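Transcription termination factor FttA (Methanosarcina mazei, PDB 2XR1) probably terminates transcription by cleaving nascent RNA at the exit channel of RNA polymerase, a zinc-dependent nuclease activity, and degrades the released RNA in the 5'-3' direction. Local coordinates at residues B[200-205]-B[339-344]; B[316-319]-B[323-326]; B[450-455]-B[486-491]; B[493-498]-B[516-521]. All coordinates share one frame; numbering follows the deposited sequence.

Contact 1: residues B[200-205]-B[339-344]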
loop_
_atom_site.group_PDB
_atom_site.type_symbol
_atom_site.label_atom_id
_atom_site.label_comp_id
_atom_site.label_asym_id
_atom_site.label_seq_id
_atom_site.Cartn_x
_atom_site.Cartn_y
_atom_site.Cartn_z
ATOM N N PHE B 200 9.982 -0.250 -6.601
ATOM C CA PHE B 200 8.565 -0.414 -6.875
ATOM C C PHE B 200 8.130 -1.811 -6.466
ATOM O O PHE B 200 8.884 -2.791 -6.543
ATOM C CB PHE B 200 8.295 -0.189 -8.371
ATOM C CG PHE B 200 8.500 1.213 -8.803
ATOM C CD1 PHE B 200 7.430 2.143 -8.758
ATOM C CD2 PHE B 200 9.740 1.650 -9.191
ATOM C CE1 PHE B 200 7.616 3.463 -9.118
ATOM C CE2 PHE B 200 9.938 3.007 -9.544
ATOM C CZ PHE B 200 8.875 3.911 -9.512
ATOM N N LEU B 201 6.894 -1.945 -6.040
ATOM C CA LEU B 201 6.398 -3.285 -5.699
ATOM C C LEU B 201 5.292 -3.621 -6.656
ATOM O O LEU B 201 4.377 -2.867 -6.742
ATOM C CB LEU B 201 5.893 -3.329 -4.283
ATOM C CG LEU B 201 5.593 -4.737 -3.799
ATOM C CD1 LEU B 201 6.887 -5.446 -3.527
ATOM C CD2 LEU B 201 4.581 -4.696 -2.539
ATOM N N LEU B 202 5.415 -4.717 -7.401
ATOM C CA LEU B 202 4.342 -5.244 -8.238
ATOM C C LEU B 202 3.790 -6.413 -7.472
ATOM O O LEU B 202 4.542 -7.241 -7.025
ATOM C CB LEU B 202 4.894 -5.706 -9.578
ATOM C CG LEU B 202 4.055 -6.566 -10.512
ATOM C CD1 LEU B 202 2.787 -5.872 -11.010
ATOM C CD2 LEU B 202 4.995 -6.968 -11.673
ATOM N N SER B 203 2.480 -6.481 -7.290
ATOM C CA SER B 203 1.946 -7.500 -6.436
ATOM C C SER B 203 0.655 -8.060 -6.985
ATOM O O SER B 203 -0.082 -7.383 -7.735
ATOM C CB SER B 203 1.791 -7.012 -4.986
ATOM O OG SER B 203 0.614 -6.244 -4.822
ATOM N N THR B 204 0.432 -9.335 -6.637
ATOM C CA THR B 204 -0.777 -10.042 -6.990
ATOM C C THR B 204 -1.172 -10.736 -5.716
ATOM O O THR B 204 -0.523 -10.569 -4.713
ATOM C CB THR B 204 -0.541 -11.059 -8.139
ATOM O OG1 THR B 204 0.056 -12.278 -7.635
ATOM C CG2 THR B 204 0.313 -10.436 -9.186
ATOM N N PRO B 205 -2.258 -11.494 -5.746
ATOM C CA PRO B 205 -2.601 -12.208 -4.526
ATOM C C PRO B 205 -1.585 -13.270 -4.128
ATOM O O PRO B 205 -1.514 -13.638 -2.941
ATOM C CB PRO B 205 -3.966 -12.844 -4.849
ATOM C CG PRO B 205 -4.546 -12.006 -5.932
ATOM C CD PRO B 205 -3.387 -11.379 -6.686
ATOM N N SER B 339 11.496 -4.299 -18.643
ATOM C CA SER B 339 11.009 -5.465 -17.965
ATOM C C SER B 339 9.557 -5.685 -18.280
ATOM O O SER B 339 8.741 -4.877 -17.920
ATOM C CB SER B 339 11.246 -5.256 -16.500
ATOM O OG SER B 339 12.663 -5.119 -16.340
ATOM N N HIS B 340 9.259 -6.754 -18.991
ATOM C CA HIS B 340 7.895 -7.127 -19.273
ATOM C C HIS B 340 7.410 -8.255 -18.331
ATOM O O HIS B 340 8.043 -9.317 -18.238
ATOM C CB HIS B 340 7.809 -7.573 -20.741
ATOM C CG HIS B 340 6.451 -7.986 -21.181
ATOM N ND1 HIS B 340 5.975 -9.264 -21.008
ATOM C CD2 HIS B 340 5.467 -7.297 -21.798
ATOM C CE1 HIS B 340 4.744 -9.336 -21.482
ATOM N NE2 HIS B 340 4.406 -8.153 -21.960
ATOM N N PHE B 341 6.296 -8.026 -17.661
ATOM C CA PHE B 341 5.711 -8.992 -16.744
ATOM C C PHE B 341 4.362 -9.449 -17.229
ATOM O O PHE B 341 3.433 -8.632 -17.376
ATOM C CB PHE B 341 5.498 -8.369 -15.391
ATOM C CG PHE B 341 6.751 -8.001 -14.696
ATOM C CD1 PHE B 341 7.393 -8.907 -13.883
ATOM C CD2 PHE B 341 7.291 -6.746 -14.826
ATOM C CE1 PHE B 341 8.498 -8.561 -13.207
ATOM C CE2 PHE B 341 8.441 -6.403 -14.148
ATOM C CZ PHE B 341 9.033 -7.314 -13.356
ATOM N N HIS B 342 4.261 -10.751 -17.436
ATOM C CA HIS B 342 3.074 -11.407 -17.983
ATOM C C HIS B 342 2.461 -12.078 -16.793
ATOM O O HIS B 342 3.088 -12.958 -16.204
ATOM C CB HIS B 342 3.512 -12.430 -19.056
ATOM C CG HIS B 342 2.404 -13.233 -19.658
ATOM N ND1 HIS B 342 1.237 -12.673 -20.122
ATOM C CD2 HIS B 342 2.311 -14.556 -19.932
ATOM C CE1 HIS B 342 0.451 -13.623 -20.598
ATOM N NE2 HIS B 342 1.083 -14.776 -20.498
ATOM N N ILE B 343 1.275 -11.618 -16.394
ATOM C CA ILE B 343 0.638 -12.061 -15.159
ATOM C C ILE B 343 -0.510 -12.971 -15.438
ATOM O O ILE B 343 -1.422 -12.633 -16.169
ATOM C CB ILE B 343 0.154 -10.847 -14.351
ATOM C CG1 ILE B 343 1.287 -9.790 -14.315
ATOM C CG2 ILE B 343 -0.399 -11.286 -12.948
ATOM C CD1 ILE B 343 1.384 -9.061 -13.091
ATOM N N GLY B 344 -0.463 -14.152 -14.842
ATOM C CA GLY B 344 -1.499 -15.173 -15.040
ATOM C C GLY B 344 -1.450 -15.826 -16.405
ATOM O O GLY B 344 -0.425 -15.823 -17.050
#
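Leu202 packs against Phe341 and Ile343 between the two beta sheets of the metallo-beta-lactamase fold. Strand 199-203 belongs to one seven-stranded sheet and strand 337-343 to the other; the two segments run in roughly the same direction, with the CA atoms of Leu202 and Phe341 9.4 Å apart, far beyond backbone pairing distance. The contact is therefore made entirely by side chains. From CB, which points into the intersheet layer, the Leu202 chain continues with CG opposite the backbone N (chi1 167°), and at the fork its two methyls divide the work. CD2 of Leu202 sits above the face of the Phe341 ring, 3.8 Å from the ring centroid and 17° off the normal. This CH-pi contact is displaced toward the substituted end of the ring, so that Leu202 CD2 comes within 3.6 Å of Phe341 CG. Leu202 and Phe341 pass each other alongside, each heading for the other's sheet. The other branch, CD1, meets the Ile343 tip head-on, with Leu202 CD1 and Ile343 CD1 4.1 Å apart. Ile211 of strand 208-211 touches both Leu202 and Phe341, Val184 touches Leu202 and Ile343, and Ile323 and Leu325 of the neighbouring strand also pack on Phe341, which extends the apolar layer. Just past strand 199-203, the two branches of Thr204 part: OG1 bonds to Asp322 and to the backbone N of Glu206, while the methyl faces the opposite sheet, Thr204 CG2 lying 3.9 Å from Ile343 CG2.

Contact 2: residues B[316-319]-B[323-326]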
loop_
_atom_site.group_PDB
_atom_site.type_symbol
_atom_site.label_atom_id
_atom_site.label_comp_id
_atom_site.label_asym_id
_atom_site.label_seq_id
_atom_site.Cartn_x
_atom_site.Cartn_y
_atom_site.Cartn_z
ATOM N N VAL B 316 11.964 -15.768 -21.678
ATOM C CA VAL B 316 10.762 -15.754 -20.867
ATOM C C VAL B 316 10.926 -16.664 -19.679
ATOM O O VAL B 316 11.160 -17.840 -19.847
ATOM C CB VAL B 316 9.513 -16.262 -21.650
ATOM C CG1 VAL B 316 8.281 -16.137 -20.795
ATOM C CG2 VAL B 316 9.348 -15.495 -22.948
ATOM N N THR B 317 10.720 -16.127 -18.486
ATOM C CA THR B 317 11.206 -16.749 -17.265
ATOM C C THR B 317 10.120 -16.717 -16.198
ATOM O O THR B 317 9.670 -15.645 -15.805
ATOM C CB THR B 317 12.447 -15.957 -16.791
ATOM O OG1 THR B 317 13.394 -15.927 -17.861
ATOM C CG2 THR B 317 13.110 -16.553 -15.566
ATOM N N ASP B 318 9.660 -17.905 -15.791
ATOM C CA ASP B 318 8.742 -18.019 -14.666
ATOM C C ASP B 318 9.509 -17.568 -13.414
ATOM O O ASP B 318 10.466 -18.221 -13.028
ATOM C CB ASP B 318 8.254 -19.456 -14.459
ATOM C CG ASP B 318 7.615 -20.059 -15.709
ATOM O OD1 ASP B 318 6.738 -19.386 -16.279
ATOM O OD2 ASP B 318 7.949 -21.221 -16.111
ATOM N N ILE B 319 9.115 -16.439 -12.816
ATOM C CA ILE B 319 9.698 -15.996 -11.563
ATOM C C ILE B 319 8.783 -16.195 -10.348
ATOM O O ILE B 319 9.182 -15.935 -9.221
ATOM C CB ILE B 319 10.174 -14.542 -11.618
ATOM C CG1 ILE B 319 9.013 -13.588 -11.930
ATOM C CG2 ILE B 319 11.324 -14.465 -12.597
ATOM C CD1 ILE B 319 9.408 -12.102 -11.929
ATOM N N ILE B 323 3.659 -15.235 -12.560
ATOM C CA ILE B 323 4.348 -14.142 -13.214
ATOM C C ILE B 323 5.492 -14.640 -14.072
ATOM O O ILE B 323 6.318 -15.395 -13.588
ATOM C CB ILE B 323 4.871 -13.105 -12.216
ATOM C CG1 ILE B 323 3.748 -12.633 -11.307
ATOM C CG2 ILE B 323 5.459 -11.908 -12.961
ATOM C CD1 ILE B 323 4.184 -11.602 -10.347
ATOM N N LYS B 324 5.490 -14.234 -15.341
ATOM C CA LYS B 324 6.587 -14.512 -16.254
ATOM C C LYS B 324 7.242 -13.210 -16.620
ATOM O O LYS B 324 6.559 -12.262 -16.959
ATOM C CB LYS B 324 6.080 -15.158 -17.530
ATOM C CG LYS B 324 5.759 -16.587 -17.380
ATOM C CD LYS B 324 5.397 -17.186 -18.709
ATOM C CE LYS B 324 4.800 -18.613 -18.563
ATOM N NZ LYS B 324 3.760 -18.670 -17.480
ATOM N N LEU B 325 8.557 -13.185 -16.579
ATOM C CA LEU B 325 9.359 -11.989 -16.854
ATOM C C LEU B 325 10.185 -12.180 -18.119
ATOM O O LEU B 325 10.723 -13.271 -18.359
ATOM C CB LEU B 325 10.326 -11.741 -15.703
ATOM C CG LEU B 325 11.460 -10.729 -15.959
ATOM C CD1 LEU B 325 10.915 -9.309 -16.187
ATOM C CD2 LEU B 325 12.516 -10.737 -14.824
ATOM N N THR B 326 10.247 -11.111 -18.930
ATOM C CA THR B 326 11.120 -11.042 -20.114
ATOM C C THR B 326 11.855 -9.716 -20.149
ATOM O O THR B 326 11.226 -8.644 -20.139
ATOM C CB THR B 326 10.368 -11.124 -21.424
ATOM O OG1 THR B 326 9.255 -12.007 -21.320
ATOM C CG2 THR B 326 11.305 -11.617 -22.547
#
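Thr317 and Leu325 form the antiparallel hydrogen-bonded pair of the beta hairpin 317-320/323-329, at the outer margin of one sheet of the metallo-beta-lactamase fold. Each is donor and acceptor to the other: Leu325 N reaches Thr317 O at 2.8 Å and nearly straight (171°), whereas Thr317 N meets Leu325 O at 2.9 Å along a more bent path (135°). Nearer the turn, Ile319 N donates to Ile323 O at 3.1 Å. Both carbonyls of the pair also receive a CA-H...O contact, Thr317 O from Lys324 and Leu325 O from Val316. On the other edge of strand 323-329 the backbones of Lys324 and Thr326 bond to His342 and His340 of strand 337-343, while Thr317 OG1 is taken up by Glu315 O. Asp318 and Lys324 are the non-hydrogen-bonded pair, on the face opposite Thr317 and Leu325. Their side chains run alongside one another in the same direction, and Val316 CG1 leans on Lys324 CD at 3.7 Å. On the buried side Ile319 CD1 packs on Leu325 CB at 3.9 Å. Lys324 is extended up to its last bond, where a bend (chi4 46°) brings NZ to 3.3 Å from Asp318 OD1, a salt bridge.

Contact 3: residues B[450-455]-B[486-491]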
loop_
_atom_site.group_PDB
_atom_site.type_symbol
_atom_site.label_atom_id
_atom_site.label_comp_id
_atom_site.label_asym_id
_atom_site.label_seq_id
_atom_site.Cartn_x
_atom_site.Cartn_y
_atom_site.Cartn_z
ATOM N N MET B 450 37.060 3.901 -11.668
ATOM C CA MET B 450 36.396 2.674 -12.168
ATOM C C MET B 450 35.827 2.730 -13.595
ATOM O O MET B 450 35.257 1.744 -14.081
ATOM C CB MET B 450 35.315 2.134 -11.212
ATOM C CG MET B 450 35.708 2.001 -9.753
ATOM S SD MET B 450 37.018 0.845 -9.460
ATOM C CE MET B 450 36.084 -0.465 -8.620
ATOM N N ILE B 451 36.026 3.841 -14.288
ATOM C CA ILE B 451 35.580 3.946 -15.665
ATOM C C ILE B 451 36.188 2.861 -16.511
ATOM O O ILE B 451 35.483 2.182 -17.267
ATOM C CB ILE B 451 35.930 5.299 -16.279
ATOM C CG1 ILE B 451 35.041 6.374 -15.665
ATOM C CG2 ILE B 451 35.739 5.270 -17.781
ATOM C CD1 ILE B 451 35.442 7.734 -16.089
ATOM N N TRP B 452 37.498 2.706 -16.388
ATOM C CA TRP B 452 38.241 1.770 -17.213
ATOM C C TRP B 452 37.846 0.301 -16.990
ATOM O O TRP B 452 37.626 -0.450 -17.932
ATOM C CB TRP B 452 39.721 1.934 -16.927
ATOM C CG TRP B 452 40.580 1.060 -17.755
ATOM C CD1 TRP B 452 41.394 0.086 -17.323
ATOM C CD2 TRP B 452 40.672 1.076 -19.183
ATOM N NE1 TRP B 452 42.021 -0.500 -18.382
ATOM C CE2 TRP B 452 41.585 0.079 -19.543
ATOM C CE3 TRP B 452 40.054 1.839 -20.194
ATOM C CZ2 TRP B 452 41.932 -0.184 -20.878
ATOM C CZ3 TRP B 452 40.384 1.583 -21.518
ATOM C CH2 TRP B 452 41.324 0.570 -21.848
ATOM N N GLU B 453 37.788 -0.121 -15.737
ATOM C CA GLU B 453 37.278 -1.445 -15.399
ATOM C C GLU B 453 35.838 -1.644 -15.896
ATOM O O GLU B 453 35.483 -2.739 -16.377
ATOM C CB GLU B 453 37.375 -1.647 -13.892
ATOM C CG GLU B 453 36.875 -2.990 -13.354
ATOM C CD GLU B 453 37.485 -4.193 -14.022
ATOM O OE1 GLU B 453 38.755 -4.272 -14.125
ATOM O OE2 GLU B 453 36.677 -5.055 -14.427
ATOM N N ALA B 454 35.016 -0.592 -15.821
ATOM C CA ALA B 454 33.634 -0.655 -16.352
ATOM C C ALA B 454 33.641 -0.872 -17.853
ATOM O O ALA B 454 32.779 -1.551 -18.401
ATOM C CB ALA B 454 32.882 0.572 -16.023
ATOM N N THR B 455 34.639 -0.310 -18.512
ATOM C CA THR B 455 34.752 -0.408 -19.951
ATOM C C THR B 455 35.214 -1.782 -20.322
ATOM O O THR B 455 34.716 -2.349 -21.269
ATOM C CB THR B 455 35.744 0.653 -20.496
ATOM O OG1 THR B 455 35.286 1.974 -20.117
ATOM C CG2 THR B 455 35.841 0.550 -22.000
ATOM N N PHE B 486 43.851 6.896 -24.300
ATOM C CA PHE B 486 43.239 6.719 -22.977
ATOM C C PHE B 486 44.279 6.269 -21.990
ATOM O O PHE B 486 44.989 5.358 -22.276
ATOM C CB PHE B 486 42.114 5.698 -23.001
ATOM C CG PHE B 486 40.999 6.050 -23.912
ATOM C CD1 PHE B 486 40.306 7.227 -23.747
ATOM C CD2 PHE B 486 40.610 5.190 -24.923
ATOM C CE1 PHE B 486 39.256 7.551 -24.589
ATOM C CE2 PHE B 486 39.578 5.509 -25.751
ATOM C CZ PHE B 486 38.906 6.698 -25.587
ATOM N N LYS B 487 44.358 6.927 -20.842
ATOM C CA LYS B 487 45.298 6.576 -19.802
ATOM C C LYS B 487 44.513 6.396 -18.525
ATOM O O LYS B 487 44.009 7.352 -17.983
ATOM C CB LYS B 487 46.363 7.676 -19.582
ATOM C CG LYS B 487 47.051 8.261 -20.820
ATOM C CD LYS B 487 47.858 7.252 -21.580
ATOM C CE LYS B 487 48.737 7.923 -22.633
ATOM N NZ LYS B 487 47.880 8.672 -23.603
ATOM N N PRO B 488 44.418 5.176 -18.006
ATOM C CA PRO B 488 43.676 5.033 -16.755
ATOM C C PRO B 488 44.481 5.447 -15.539
ATOM O O PRO B 488 45.695 5.469 -15.569
ATOM C CB PRO B 488 43.375 3.525 -16.688
ATOM C CG PRO B 488 43.885 2.945 -17.969
ATOM C CD PRO B 488 44.923 3.884 -18.471
ATOM N N VAL B 489 43.779 5.740 -14.463
ATOM C CA VAL B 489 44.395 6.131 -13.200
ATOM C C VAL B 489 43.434 5.753 -12.108
ATOM O O VAL B 489 42.276 6.188 -12.133
ATOM C CB VAL B 489 44.592 7.674 -13.113
ATOM C CG1 VAL B 489 43.786 8.417 -14.185
ATOM C CG2 VAL B 489 44.220 8.186 -11.728
ATOM N N ASP B 490 43.865 4.927 -11.172
ATOM C CA ASP B 490 43.051 4.678 -9.967
ATOM C C ASP B 490 43.949 4.660 -8.712
ATOM O O ASP B 490 43.474 4.943 -7.597
ATOM C CB ASP B 490 42.167 3.421 -10.127
ATOM C CG ASP B 490 41.038 3.602 -11.190
ATOM O OD1 ASP B 490 40.077 4.390 -10.966
ATOM O OD2 ASP B 490 41.121 2.938 -12.262
ATOM N N SER B 491 45.242 4.366 -8.891
ATOM C CA SER B 491 46.242 4.852 -7.949
ATOM C C SER B 491 45.967 6.326 -7.603
ATOM O O SER B 491 45.712 7.148 -8.485
ATOM C CB SER B 491 47.637 4.767 -8.546
ATOM O OG SER B 491 48.543 5.558 -7.792
#
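The indole of Trp452 carries the Pro488 ring over one face: Pro488 CG stands 3.7 Å from the centroid of the five-membered ring and only 5° off its normal, a CH-pi contact set over the pyrrole half. Pro488 CB follows at 3.9 Å from Trp452 CG, and the two side chains meet at a slant. Trp452 projects from the first turn of helix 451-460 with CG opposite its backbone N (chi1 -178°), and Leu447 and Ile143 also touch it. The second flat group is the Asp490 carboxylate. Asp490 OD1 accepts from Met450 N at 3.1 Å, on the syn side but 31° out of the carboxylate plane, and takes a weak further bond from Gly449 N. These donors belong to the turn before the helix, with Met450 at the N-cap position. The edge strand 486-489 of the parallel beta-CASP sheet, itself bonded to 445-448 through the backbone, is thus tied to the start of helix 451-460 by one apolar and one polar contact. The nearby Asp448 carboxylate would repel that of Asp490; the backbone N-H groups and the positive end of the helix dipole probably help to offset this, while the C-H groups of proline suit the electron-rich indole.

Contact 4: residues B[493-498]-B[516-521]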
loop_
_atom_site.group_PDB
_atom_site.type_symbol
_atom_site.label_atom_id
_atom_site.label_comp_id
_atom_site.label_asym_id
_atom_site.label_seq_id
_atom_site.Cartn_x
_atom_site.Cartn_y
_atom_site.Cartn_z
ATOM N N GLU B 493 48.487 7.879 -6.104
ATOM C CA GLU B 493 49.811 8.373 -6.485
ATOM C C GLU B 493 49.838 8.870 -7.946
ATOM O O GLU B 493 50.482 9.865 -8.258
ATOM C CB GLU B 493 50.883 7.294 -6.293
ATOM C CG GLU B 493 50.950 6.632 -4.890
ATOM C CD GLU B 493 51.745 7.430 -3.860
ATOM O OE1 GLU B 493 51.245 8.483 -3.395
ATOM O OE2 GLU B 493 52.873 6.988 -3.506
ATOM N N ALA B 494 49.141 8.174 -8.833
ATOM C CA ALA B 494 49.065 8.550 -10.250
ATOM C C ALA B 494 48.249 9.835 -10.464
ATOM O O ALA B 494 48.598 10.666 -11.304
ATOM C CB ALA B 494 48.449 7.397 -11.074
ATOM N N ARG B 495 47.152 9.961 -9.716
ATOM C CA ARG B 495 46.317 11.168 -9.715
ATOM C C ARG B 495 47.131 12.444 -9.479
ATOM O O ARG B 495 46.987 13.427 -10.206
ATOM C CB ARG B 495 45.234 11.053 -8.635
ATOM C CG ARG B 495 44.173 12.121 -8.713
ATOM C CD ARG B 495 42.910 11.750 -7.940
ATOM N NE ARG B 495 42.406 10.429 -8.298
ATOM C CZ ARG B 495 42.352 9.368 -7.494
ATOM N NH1 ARG B 495 42.764 9.435 -6.240
ATOM N NH2 ARG B 495 41.856 8.221 -7.956
ATOM N N GLN B 496 47.990 12.414 -8.466
ATOM C CA GLN B 496 48.771 13.592 -8.109
ATOM C C GLN B 496 49.705 14.043 -9.228
ATOM O O GLN B 496 49.945 15.235 -9.374
ATOM C CB GLN B 496 49.566 13.354 -6.828
ATOM C CG GLN B 496 48.688 13.168 -5.588
ATOM C CD GLN B 496 47.958 14.444 -5.159
ATOM O OE1 GLN B 496 48.587 15.441 -4.808
ATOM N NE2 GLN B 496 46.634 14.398 -5.150
ATOM N N LYS B 497 50.201 13.103 -10.029
ATOM C CA LYS B 497 51.105 13.431 -11.138
ATOM C C LYS B 497 50.417 14.216 -12.240
ATOM O O LYS B 497 51.068 15.042 -12.898
ATOM C CB LYS B 497 51.746 12.169 -11.742
ATOM C CG LYS B 497 52.647 12.441 -12.973
ATOM C CD LYS B 497 53.440 11.214 -13.415
ATOM C CE LYS B 497 54.228 11.483 -14.707
ATOM N NZ LYS B 497 55.068 12.720 -14.666
ATOM N N ILE B 498 49.127 13.949 -12.455
ATOM C CA ILE B 498 48.330 14.744 -13.389
ATOM C C ILE B 498 48.162 16.129 -12.810
ATOM O O ILE B 498 48.289 17.121 -13.526
ATOM C CB ILE B 498 46.912 14.143 -13.655
ATOM C CG1 ILE B 498 47.021 12.839 -14.417
ATOM C CG2 ILE B 498 46.022 15.108 -14.473
ATOM C CD1 ILE B 498 45.842 11.946 -14.197
ATOM N N GLY B 516 30.898 13.593 -5.343
ATOM C CA GLY B 516 32.147 13.163 -4.752
ATOM C C GLY B 516 33.010 12.451 -5.752
ATOM O O GLY B 516 32.738 12.465 -6.943
ATOM N N GLY B 517 34.051 11.801 -5.254
ATOM C CA GLY B 517 34.936 11.015 -6.100
ATOM C C GLY B 517 36.135 11.825 -6.529
ATOM O O GLY B 517 36.291 12.978 -6.131
ATOM N N PRO B 518 37.008 11.222 -7.332
ATOM C CA PRO B 518 38.228 11.894 -7.752
ATOM C C PRO B 518 37.987 13.195 -8.547
ATOM O O PRO B 518 38.868 14.051 -8.574
ATOM C CB PRO B 518 38.927 10.830 -8.618
ATOM C CG PRO B 518 37.821 9.892 -9.033
ATOM C CD PRO B 518 36.920 9.850 -7.855
ATOM N N VAL B 519 36.821 13.361 -9.175
ATOM C CA VAL B 519 36.573 14.578 -9.953
ATOM C C VAL B 519 36.618 15.827 -9.054
ATOM O O VAL B 519 36.888 16.940 -9.502
ATOM C CB VAL B 519 35.244 14.508 -10.761
ATOM C CG1 VAL B 519 34.021 14.743 -9.882
ATOM C CG2 VAL B 519 35.274 15.498 -11.907
ATOM N N MET B 520 36.342 15.625 -7.778
ATOM C CA MET B 520 36.451 16.693 -6.814
ATOM C C MET B 520 37.912 17.069 -6.513
ATOM O O MET B 520 38.217 18.241 -6.295
ATOM C CB MET B 520 35.667 16.336 -5.553
ATOM C CG MET B 520 34.143 16.323 -5.770
ATOM S SD MET B 520 33.510 17.874 -6.491
ATOM C CE MET B 520 33.644 17.522 -8.235
ATOM N N GLU B 521 38.809 16.094 -6.537
ATOM C CA GLU B 521 40.233 16.392 -6.422
ATOM C C GLU B 521 40.690 17.178 -7.651
ATOM O O GLU B 521 41.340 18.203 -7.522
ATOM C CB GLU B 521 41.080 15.116 -6.231
ATOM C CG GLU B 521 41.574 14.885 -4.796
ATOM C CD GLU B 521 41.786 13.400 -4.462
ATOM O OE1 GLU B 521 40.817 12.627 -4.633
ATOM O OE2 GLU B 521 42.896 12.995 -4.022
#
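Arg495 reaches out from helix 492-500 and lays its guanidinium beside the start of helix 518-526, with Pro518 on one face and Glu521 approaching at a slant. The Arg495 chain runs outward almost straight, then bends at its third torsion (chi3 -51°), and this turns the guanidinium across the Pro518 ring. Pro518 CB sits over the group, 3.5 Å from Arg495 NE and 3.9 Å from Arg495 CZ. One turn further along helix 518-526, Glu521 crosses the arginine at about a right angle; Glu521 CD is 4.0 Å from Arg495 CD, and the carboxylate and guanidinium planes stand 53° apart. Arg495 NH1 and Glu521 OE1 are 4.1 Å apart with the oxygen well out of the guanidinium plane, probably no more than a long-range attraction of opposite charges, not a salt bridge. The true ionic partner is Asp448, whose OD2 pairs with Arg495 NE and probably fixes the rotation of the group. Gln496, also at about a right angle to Glu521, brings NE2 to 4.1 Å from Glu521 OE2, no bond. Tyr522 supplements the packing against Arg495 and Ile498. Helix 492-500 bridges parallel strands 486-489 and 506-509, which flank strand 445-448; helix 518-526 likewise links 506-509 to 533-536, with 414-417 between. The contact thus joins helices of two successive beta-alpha-beta crossovers in the parallel beta-CASP sheet.

Contacts 1 and 2 belong to the metallo-beta-lactamase part, and contacts 3 and 4 to the beta-CASP part on the opposite side of the chain's centre. Contact 1 is buried and wholly apolar between two sheets; contact 2, nested within its loop, is a hairpin held mainly by backbone bonds. They share one sheet, where strands 323-329 and 337-343 are neighbours. Contacts 3 and 4 use more mixed chemistry, a proline on an indole and a proline over a guanidinium face, each with an acidic group nearby. Contact 3 lies at the surface, contact 4 is partly buried, and the chain passes through a short turn from strand 486-489 into helix 492-500.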